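Local coordinates for beta-mannosidase (PDB 4CVU), which is a fungal glycoside hydrolase of family 2 that probably releases mannose from the non-reducing ends of beta-mannosides, at residues A[246-252]-A[347-351]; A[368-373]-A[564-569]; A[483-489]-A[532-538]. All blocks are in the same frame, centred on the assembly; numbering follows the deposited sequence.

How the contacts relate
Contact 3 lies between the other two and touches both, whereas contacts 1 and 2 stay about 11 Å apart at their nearest atoms and about 27 Å between centres. Toward contact 1 the link is light: I351 CG2 reaches I532 CD1 at 4.2 Å. Toward contact 2 it is closer, with W373 CZ2 at 3.7 Å from M485 CE and D569 OD2 at 2.8 Å from S538 O, a spacing that might favour a proton on the acid. In sequence, contact 3 is nested within the loop that contact 2 closes. E489 OE2, in contact 3, lies close to E594 OE2, and this pair of carboxylates probably marks the active site, as in other clan GH-A enzymes.

Contact 1. Residues A[246-252]-A[347-351]; sequences PDQTAPW and GFRTI
W252 turns one face of its indole to F348, whose ring comes in edge first. F348 CD2 lies 3.6 Å from W252 CD2, and the phenyl plane stands at 75° to the five-membered ring, a T-shaped (edge-to-face) pair. F348 CB meanwhile sits over the six-membered ring, 4.2 Å from its centroid, so this one side chain spans both halves of the indole. W252 CH2 in turn is 3.5 Å from R349 N and 3.9 Å from T350 CG2.

With OG1 of T350 set between its backbone N and carbonyl carbon (chi1 64°), CG2 is left to meet P246 CG at 3.6 Å, while OG1 accepts a bond of 3.1 Å from Q248 NE2. T350 OG1 lies close to the amide plane of Q248, and the bond is nearly straight, at 163°. I235 and R237 of strand 227-237 pack on W252 too.

A broad indole suits the wide apolar side, and threonine, half methyl and half hydroxyl, suits the seam. Buried aromatic and methyl surface therefore does most of the joining between the 246-252 loop of this immunoglobulin-like (E-set) family 2 domain and the segment leading to strand 351-354, while a single polar bond adds a directional tie.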
loop_
_atom_site.group_PDB
_atom_site.type_symbol
_atom_site.label_atom_id
_atom_site.label_comp_id
_atom_site.label_asym_id
_atom_site.label_seq_id
_atom_site.Cartn_x
_atom_site.Cartn_y
_atom_site.Cartn_z
ATOM N N PRO A 246 -11.029 -29.679 45.911
ATOM C CA PRO A 246 -11.441 -31.072 46.018
ATOM C C PRO A 246 -10.475 -31.935 46.848
ATOM O O PRO A 246 -9.380 -31.497 47.222
ATOM C CB PRO A 246 -11.480 -31.539 44.558
ATOM C CG PRO A 246 -10.557 -30.639 43.822
ATOM C CD PRO A 246 -10.647 -29.321 44.530
ATOM N N ASP A 247 -10.918 -33.149 47.143
ATOM C CA ASP A 247 -10.095 -34.154 47.849
ATOM C C ASP A 247 -9.203 -34.869 46.840
ATOM O O ASP A 247 -9.711 -35.587 45.959
ATOM C CB ASP A 247 -11.025 -35.150 48.550
ATOM C CG ASP A 247 -10.290 -36.336 49.162
ATOM O OD1 ASP A 247 -9.056 -36.338 49.284
ATOM O OD2 ASP A 247 -10.997 -37.269 49.544
ATOM N N GLN A 248 -7.895 -34.664 46.972
ATOM C CA GLN A 248 -6.924 -35.201 46.021
ATOM C C GLN A 248 -6.706 -36.720 46.158
ATOM O O GLN A 248 -6.116 -37.342 45.269
ATOM C CB GLN A 248 -5.575 -34.483 46.161
ATOM C CG GLN A 248 -5.618 -32.966 45.866
ATOM C CD GLN A 248 -6.061 -32.633 44.454
ATOM O OE1 GLN A 248 -5.703 -33.320 43.488
ATOM N NE2 GLN A 248 -6.864 -31.595 44.330
ATOM N N THR A 249 -7.187 -37.306 47.257
ATOM C CA THR A 249 -7.042 -38.746 47.516
ATOM C C THR A 249 -8.257 -39.557 47.028
ATOM O O THR A 249 -8.238 -40.765 47.073
ATOM C CB THR A 249 -6.851 -39.054 49.029
ATOM O OG1 THR A 249 -8.088 -38.900 49.705
ATOM C CG2 THR A 249 -5.808 -38.157 49.679
ATOM N N ALA A 250 -9.301 -38.878 46.557
ATOM C CA ALA A 250 -10.559 -39.497 46.208
ATOM C C ALA A 250 -10.573 -40.074 44.802
ATOM O O ALA A 250 -9.763 -39.691 43.968
ATOM C CB ALA A 250 -11.694 -38.494 46.373
ATOM N N PRO A 251 -11.493 -41.013 44.542
ATOM C CA PRO A 251 -11.601 -41.568 43.182
ATOM C C PRO A 251 -12.105 -40.568 42.123
ATOM O O PRO A 251 -12.792 -39.596 42.449
ATOM C CB PRO A 251 -12.589 -42.741 43.343
ATOM C CG PRO A 251 -13.283 -42.517 44.643
ATOM C CD PRO A 251 -12.370 -41.703 45.506
ATOM N N TRP A 252 -11.758 -40.827 40.870
ATOM C CA TRP A 252 -12.225 -39.989 39.754
ATOM C C TRP A 252 -13.627 -40.423 39.350
ATOM O O TRP A 252 -13.914 -41.611 39.329
ATOM C CB TRP A 252 -11.279 -40.107 38.558
ATOM C CG TRP A 252 -9.974 -39.431 38.767
ATOM C CD1 TRP A 252 -8.773 -40.022 39.032
ATOM C CD2 TRP A 252 -9.729 -38.026 38.721
ATOM N NE1 TRP A 252 -7.788 -39.063 39.156
ATOM C CE2 TRP A 252 -8.355 -37.830 38.981
ATOM C CE3 TRP A 252 -10.542 -36.909 38.495
ATOM C CZ2 TRP A 252 -7.777 -36.562 39.009
ATOM C CZ3 TRP A 252 -9.962 -35.652 38.530
ATOM C CH2 TRP A 252 -8.599 -35.485 38.786
ATOM N N GLY A 347 -8.434 -34.911 30.006
ATOM C CA GLY A 347 -7.372 -35.021 31.003
ATOM C C GLY A 347 -7.940 -35.240 32.396
ATOM O O GLY A 347 -9.087 -34.851 32.686
ATOM N N PHE A 348 -7.145 -35.879 33.244
ATOM C CA PHE A 348 -7.464 -36.050 34.641
ATOM C C PHE A 348 -6.687 -35.030 35.426
ATOM O O PHE A 348 -5.477 -35.149 35.577
ATOM C CB PHE A 348 -7.126 -37.476 35.114
ATOM C CG PHE A 348 -8.042 -38.512 34.563
ATOM C CD1 PHE A 348 -7.816 -39.059 33.311
ATOM C CD2 PHE A 348 -9.147 -38.946 35.299
ATOM C CE1 PHE A 348 -8.677 -40.028 32.805
ATOM C CE2 PHE A 348 -10.008 -39.895 34.799
ATOM C CZ PHE A 348 -9.774 -40.439 33.552
ATOM N N ARG A 349 -7.397 -33.997 35.872
ATOM C CA ARG A 349 -6.840 -33.002 36.774
ATOM C C ARG A 349 -7.924 -32.182 37.427
ATOM O O ARG A 349 -9.062 -32.159 36.975
ATOM C CB ARG A 349 -5.835 -32.064 36.062
ATOM C CG ARG A 349 -6.258 -31.540 34.697
ATOM C CD ARG A 349 -7.117 -30.293 34.766
ATOM N NE ARG A 349 -8.523 -30.643 34.844
ATOM C CZ ARG A 349 -9.513 -29.896 34.371
ATOM N NH1 ARG A 349 -9.263 -28.753 33.757
ATOM N NH2 ARG A 349 -10.763 -30.317 34.508
ATOM N N THR A 350 -7.557 -31.541 38.523
ATOM C CA THR A 350 -8.432 -30.597 39.190
ATOM C C THR A 350 -7.850 -29.220 38.975
ATOM O O THR A 350 -6.623 -29.038 39.063
ATOM C CB THR A 350 -8.574 -30.870 40.705
ATOM O OG1 THR A 350 -7.322 -30.693 41.352
ATOM C CG2 THR A 350 -9.129 -32.287 40.952
ATOM N N ILE A 351 -8.707 -28.267 38.642
ATOM C CA ILE A 351 -8.320 -26.871 38.596
ATOM C C ILE A 351 -9.314 -26.036 39.367
ATOM O O ILE A 351 -10.492 -26.012 39.043
ATOM C CB ILE A 351 -8.126 -26.363 37.148
ATOM C CG1 ILE A 351 -7.602 -24.898 37.135
ATOM C CG2 ILE A 351 -9.404 -26.504 36.325
ATOM C CD1 ILE A 351 -6.192 -24.745 37.607
#

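Contact 2. Residues A[368-373]-A[564-569]; sequences TPGNNW and GHIYGD
CG of W373 stands anti to the backbone N (chi1 -170°), which swings the indole toward segment 564-569, and CG of D569 turns between its own backbone N and carbonyl carbon (chi1 57°) to meet it. The carboxylate then lies almost flat on the indole, the planes 15° apart, with D569 CG 3.5 Å from W373 CE2. D569 CB adds a CH-pi contact 3.7 Å from the centroid of the five-membered ring. With an alanine in place of W373, the carboxylate of D569 would probably lose the surface it is stacked on and be freer to turn, and a gap would open beside F353, which meets the indole edge-to-face.

Further along, the backbones pair in a single bridge. I566 N donates to P369 O at 2.9 Å, and N371 N to I566 O at 3.1 Å. Between them G370 brings its CA so near I566 O that a CB would clash, and its backbone angles also suit glycine alone. P369 CB rests over the centre of the H565 ring, 3.6 Å from the centroid, a CH-pi contact for which the rigid, flat-sided proline is apt. N371 OD1 meets the edge of Y567 at CD2, 3.4 Å away, yet OD1 takes its bond from R557, just as Y567 OH bonds T562 N. Where the backbones part, a water bridges N372 O, at 2.6 Å, and, weakly, G568 N.

R590 ties both segments together by donating to T368 O and I566 O, and W373 and D569 both pack on W444 of strand 442-446, so this isolated beta bridge with its carboxylate-on-indole stack joins two loops to a strand of the (beta/alpha)8 barrel expected of family 2 hydrolases.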
loop_
_atom_site.group_PDB
_atom_site.type_symbol
_atom_site.label_atom_id
_atom_site.label_comp_id
_atom_site.label_asym_id
_atom_site.label_seq_id
_atom_site.Cartn_x
_atom_site.Cartn_y
_atom_site.Cartn_z
ATOM N N THR A 368 -2.178 -11.183 54.718
ATOM C CA THR A 368 -3.257 -10.215 54.878
ATOM C C THR A 368 -4.661 -10.795 54.631
ATOM O O THR A 368 -4.897 -11.471 53.610
ATOM C CB THR A 368 -3.065 -9.023 53.963
ATOM O OG1 THR A 368 -1.712 -8.568 54.063
ATOM C CG2 THR A 368 -4.031 -7.882 54.322
ATOM N N PRO A 369 -5.597 -10.504 55.553
ATOM C CA PRO A 369 -6.999 -10.943 55.485
ATOM C C PRO A 369 -7.717 -10.298 54.320
ATOM O O PRO A 369 -7.234 -9.315 53.755
ATOM C CB PRO A 369 -7.622 -10.435 56.803
ATOM C CG PRO A 369 -6.490 -10.104 57.673
ATOM C CD PRO A 369 -5.353 -9.703 56.774
ATOM N N GLY A 370 -8.858 -10.874 53.981
ATOM C CA GLY A 370 -9.627 -10.480 52.829
ATOM C C GLY A 370 -10.126 -11.698 52.082
ATOM O O GLY A 370 -10.655 -12.645 52.673
ATOM N N ASN A 371 -9.971 -11.649 50.761
ATOM C CA ASN A 371 -10.392 -12.751 49.920
ATOM C C ASN A 371 -9.279 -13.143 48.952
ATOM O O ASN A 371 -8.560 -12.316 48.447
ATOM C CB ASN A 371 -11.608 -12.348 49.109
ATOM C CG ASN A 371 -12.892 -12.529 49.848
ATOM O OD1 ASN A 371 -13.189 -11.793 50.777
ATOM N ND2 ASN A 371 -13.679 -13.535 49.429
ATOM N N ASN A 372 -9.217 -14.409 48.668
ATOM C CA ASN A 372 -8.232 -14.935 47.804
ATOM C C ASN A 372 -8.584 -14.497 46.427
ATOM O O ASN A 372 -9.699 -14.035 46.194
ATOM C CB ASN A 372 -8.316 -16.445 47.832
ATOM C CG ASN A 372 -7.698 -17.030 49.054
ATOM O OD1 ASN A 372 -6.504 -17.227 49.119
ATOM N ND2 ASN A 372 -8.516 -17.340 50.008
ATOM N N TRP A 373 -7.636 -14.637 45.527
ATOM C CA TRP A 373 -7.866 -14.688 44.076
ATOM C C TRP A 373 -6.666 -15.411 43.498
ATOM O O TRP A 373 -5.709 -14.787 43.168
ATOM C CB TRP A 373 -8.026 -13.291 43.460
ATOM C CG TRP A 373 -8.491 -13.284 42.067
ATOM C CD1 TRP A 373 -7.825 -13.718 40.965
ATOM C CD2 TRP A 373 -9.780 -12.837 41.602
ATOM N NE1 TRP A 373 -8.607 -13.553 39.847
ATOM C CE2 TRP A 373 -9.816 -13.030 40.210
ATOM C CE3 TRP A 373 -10.889 -12.318 42.226
ATOM C CZ2 TRP A 373 -10.915 -12.728 39.450
ATOM C CZ3 TRP A 373 -12.009 -12.026 41.480
ATOM C CH2 TRP A 373 -12.007 -12.224 40.071
ATOM N N GLY A 564 -7.506 -2.034 55.605
ATOM C CA GLY A 564 -6.345 -2.884 55.827
ATOM C C GLY A 564 -6.447 -4.251 55.143
ATOM O O GLY A 564 -5.428 -4.884 54.894
ATOM N N HIS A 565 -7.657 -4.733 54.863
ATOM C CA HIS A 565 -7.827 -6.035 54.194
ATOM C C HIS A 565 -7.660 -5.899 52.693
ATOM O O HIS A 565 -7.808 -4.804 52.156
ATOM C CB HIS A 565 -9.182 -6.621 54.501
ATOM C CG HIS A 565 -9.355 -7.010 55.934
ATOM N ND1 HIS A 565 -10.268 -7.956 56.340
ATOM C CD2 HIS A 565 -8.726 -6.596 57.055
ATOM C CE1 HIS A 565 -10.208 -8.099 57.653
ATOM N NE2 HIS A 565 -9.270 -7.293 58.109
ATOM N N ILE A 566 -7.351 -7.012 52.029
ATOM C CA ILE A 566 -7.082 -7.017 50.574
ATOM C C ILE A 566 -7.996 -8.035 49.888
ATOM O O ILE A 566 -8.177 -9.143 50.395
ATOM C CB ILE A 566 -5.625 -7.383 50.291
ATOM C CG1 ILE A 566 -4.710 -6.268 50.769
ATOM C CG2 ILE A 566 -5.405 -7.621 48.789
ATOM C CD1 ILE A 566 -3.252 -6.656 50.811
ATOM N N TYR A 567 -8.545 -7.656 48.738
ATOM C CA TYR A 567 -9.492 -8.475 48.038
ATOM C C TYR A 567 -9.219 -8.374 46.551
ATOM O O TYR A 567 -8.849 -7.327 46.048
ATOM C CB TYR A 567 -10.929 -7.982 48.255
ATOM C CG TYR A 567 -11.288 -7.689 49.690
ATOM C CD1 TYR A 567 -11.030 -6.441 50.250
ATOM C CD2 TYR A 567 -11.843 -8.672 50.497
ATOM C CE1 TYR A 567 -11.359 -6.172 51.583
ATOM C CE2 TYR A 567 -12.176 -8.410 51.835
ATOM C CZ TYR A 567 -11.923 -7.157 52.362
ATOM O OH TYR A 567 -12.233 -6.879 53.695
ATOM N N GLY A 568 -9.451 -9.454 45.849
ATOM C CA GLY A 568 -9.595 -9.378 44.400
ATOM C C GLY A 568 -8.343 -9.280 43.593
ATOM O O GLY A 568 -7.255 -9.108 44.106
ATOM N N ASP A 569 -8.523 -9.392 42.285
ATOM C CA ASP A 569 -7.478 -9.110 41.343
ATOM C C ASP A 569 -7.393 -7.604 41.043
ATOM O O ASP A 569 -8.283 -6.845 41.421
ATOM C CB ASP A 569 -7.667 -9.930 40.051
ATOM C CG ASP A 569 -9.007 -9.721 39.375
ATOM O OD1 ASP A 569 -9.913 -9.087 39.981
ATOM O OD2 ASP A 569 -9.153 -10.203 38.179
HETATM O O HOH W 1 -11.161 -11.932 45.901
#

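Contact 3. Residues A[483-489]-A[532-538]; sequences CWMGGNE and ISYSPCS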
loop_
_atom_site.group_PDB
_atom_site.type_symbol
_atom_site.label_atom_id
_atom_site.label_comp_id
_atom_site.label_asym_id
_atom_site.label_seq_id
_atom_site.Cartn_x
_atom_site.Cartn_y
_atom_site.Cartn_z
ATOM N N CYS A 483 -11.422 -22.073 34.235
ATOM C CA CYS A 483 -12.472 -21.381 34.974
ATOM C C CYS A 483 -13.423 -20.749 33.960
ATOM O O CYS A 483 -13.104 -20.668 32.762
ATOM C CB CYS A 483 -11.923 -20.283 35.894
ATOM S SG CYS A 483 -11.089 -18.901 35.031
ATOM N N TRP A 484 -14.603 -20.362 34.443
ATOM C CA TRP A 484 -15.526 -19.545 33.692
ATOM C C TRP A 484 -15.804 -18.303 34.498
ATOM O O TRP A 484 -16.098 -18.381 35.690
ATOM C CB TRP A 484 -16.863 -20.255 33.448
ATOM C CG TRP A 484 -16.816 -21.227 32.357
ATOM C CD1 TRP A 484 -16.894 -22.571 32.477
ATOM C CD2 TRP A 484 -16.687 -20.949 30.949
ATOM N NE1 TRP A 484 -16.843 -23.157 31.234
ATOM C CE2 TRP A 484 -16.696 -22.187 30.281
ATOM C CE3 TRP A 484 -16.535 -19.767 30.191
ATOM C CZ2 TRP A 484 -16.585 -22.295 28.895
ATOM C CZ3 TRP A 484 -16.446 -19.873 28.811
ATOM C CH2 TRP A 484 -16.444 -21.122 28.174
ATOM N N MET A 485 -15.720 -17.156 33.849
ATOM C CA MET A 485 -16.142 -15.921 34.466
ATOM C C MET A 485 -17.231 -15.337 33.583
ATOM O O MET A 485 -17.241 -15.543 32.338
ATOM C CB MET A 485 -14.949 -14.980 34.716
ATOM C CG MET A 485 -13.828 -15.640 35.546
ATOM S SD MET A 485 -13.004 -14.526 36.720
ATOM C CE MET A 485 -11.771 -15.645 37.388
ATOM N N GLY A 486 -18.194 -14.705 34.241
ATOM C CA GLY A 486 -19.460 -14.288 33.610
ATOM C C GLY A 486 -19.316 -13.177 32.587
ATOM O O GLY A 486 -20.133 -13.042 31.654
ATOM N N GLY A 487 -18.248 -12.387 32.721
ATOM C CA GLY A 487 -18.032 -11.280 31.793
ATOM C C GLY A 487 -17.033 -10.258 32.262
ATOM O O GLY A 487 -16.579 -10.263 33.422
ATOM N N ASN A 488 -16.702 -9.359 31.363
ATOM C CA ASN A 488 -15.610 -8.429 31.585
ATOM C C ASN A 488 -16.080 -7.114 32.185
ATOM O O ASN A 488 -16.958 -6.478 31.688
ATOM C CB ASN A 488 -14.857 -8.258 30.256
ATOM C CG ASN A 488 -13.878 -7.115 30.272
ATOM O OD1 ASN A 488 -12.916 -7.134 31.011
ATOM N ND2 ASN A 488 -14.153 -6.082 29.485
ATOM N N GLU A 489 -15.420 -6.720 33.272
ATOM C CA GLU A 489 -15.570 -5.396 33.921
ATOM C C GLU A 489 -16.944 -4.936 34.460
ATOM O O GLU A 489 -17.376 -3.832 34.172
ATOM C CB GLU A 489 -14.992 -4.306 33.014
ATOM C CG GLU A 489 -13.570 -3.907 33.414
ATOM C CD GLU A 489 -12.658 -3.658 32.229
ATOM O OE1 GLU A 489 -13.185 -3.376 31.119
ATOM O OE2 GLU A 489 -11.396 -3.724 32.427
ATOM N N ILE A 532 -15.351 -27.092 37.115
ATOM C CA ILE A 532 -14.906 -25.753 36.717
ATOM C C ILE A 532 -15.504 -24.666 37.603
ATOM O O ILE A 532 -16.724 -24.514 37.645
ATOM C CB ILE A 532 -15.272 -25.452 35.270
ATOM C CG1 ILE A 532 -14.638 -26.500 34.333
ATOM C CG2 ILE A 532 -14.818 -24.036 34.907
ATOM C CD1 ILE A 532 -13.140 -26.650 34.451
ATOM N N SER A 533 -14.633 -23.904 38.273
ATOM C CA SER A 533 -15.060 -22.817 39.172
ATOM C C SER A 533 -15.546 -21.574 38.406
ATOM O O SER A 533 -15.318 -21.437 37.202
ATOM C CB SER A 533 -13.917 -22.394 40.086
ATOM O OG SER A 533 -13.408 -23.469 40.811
ATOM N N TYR A 534 -16.174 -20.654 39.128
ATOM C CA TYR A 534 -16.908 -19.584 38.506
ATOM C C TYR A 534 -16.745 -18.309 39.255
ATOM O O TYR A 534 -16.552 -18.287 40.481
ATOM C CB TYR A 534 -18.417 -19.907 38.431
ATOM C CG TYR A 534 -19.263 -18.857 37.719
ATOM C CD1 TYR A 534 -19.232 -18.735 36.334
ATOM C CD2 TYR A 534 -20.108 -18.011 38.433
ATOM C CE1 TYR A 534 -19.987 -17.781 35.676
ATOM C CE2 TYR A 534 -20.894 -17.057 37.785
ATOM C CZ TYR A 534 -20.825 -16.943 36.402
ATOM O OH TYR A 534 -21.573 -16.001 35.739
ATOM N N SER A 535 -16.830 -17.226 38.498
ATOM C CA SER A 535 -16.951 -15.922 39.069
ATOM C C SER A 535 -17.913 -15.147 38.179
ATOM O O SER A 535 -17.861 -15.286 36.940
ATOM C CB SER A 535 -15.570 -15.244 39.120
ATOM O OG SER A 535 -15.684 -13.898 39.540
ATOM N N PRO A 536 -18.788 -14.344 38.795
ATOM C CA PRO A 536 -19.767 -13.626 38.002
ATOM C C PRO A 536 -19.158 -12.520 37.104
ATOM O O PRO A 536 -19.816 -12.076 36.173
ATOM C CB PRO A 536 -20.716 -13.041 39.039
ATOM C CG PRO A 536 -19.943 -13.012 40.310
ATOM C CD PRO A 536 -18.924 -14.088 40.238
ATOM N N CYS A 537 -17.922 -12.080 37.394
ATOM C CA CYS A 537 -17.199 -11.187 36.466
ATOM C C CYS A 537 -15.703 -11.257 36.667
ATOM O O CYS A 537 -15.208 -11.807 37.664
ATOM C CB CYS A 537 -17.670 -9.746 36.579
ATOM S SG CYS A 537 -17.486 -9.095 38.253
ATOM N N SER A 538 -15.000 -10.685 35.699
ATOM C CA SER A 538 -13.548 -10.809 35.567
ATOM C C SER A 538 -12.763 -10.219 36.712
ATOM O O SER A 538 -11.618 -10.597 36.903
ATOM C CB SER A 538 -13.087 -10.103 34.307
ATOM O OG SER A 538 -13.364 -8.713 34.409
#
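M485 lays its thioether over S535, with SD 3.6 Å from S535 CB, on one face of the sheet. A slim serine leaves room for the flexible methionine, whose sulfur also lies 3.6 Å from C537 O. On the other face W484 CD1 meets I532 CG2 at 3.5 Å, and W484 CB touches the ring of Y534.

The backbones run parallel. W484 N donates to S533 O, S535 N to W484 O, and G486 N to S535 O at 2.8 Å. Glycine suits position 486 because a CB would strike both P536 O and Y534 OH; at G487 the backbone angles themselves exclude a side chain. Beyond the strands the pairing continues as S538 N donates to G487 O at 2.8 Å. S538 then holds OG between its backbone N and carbonyl carbon (chi1 63°), where it accepts a nearly straight bond of 3.1 Å from E489 N, just ahead of helix 490-501.

An Asn-Glu pair at this strand end, N488-E489, is consistent with the acid/base signature of clan GH-A. Helices 490-501 and 506-528 connect the two parallel strands in a beta-alpha-beta unit; Y534 OH bonds F517 O of the second helix, while C483 and M485 pack on W444 of strand 442-446.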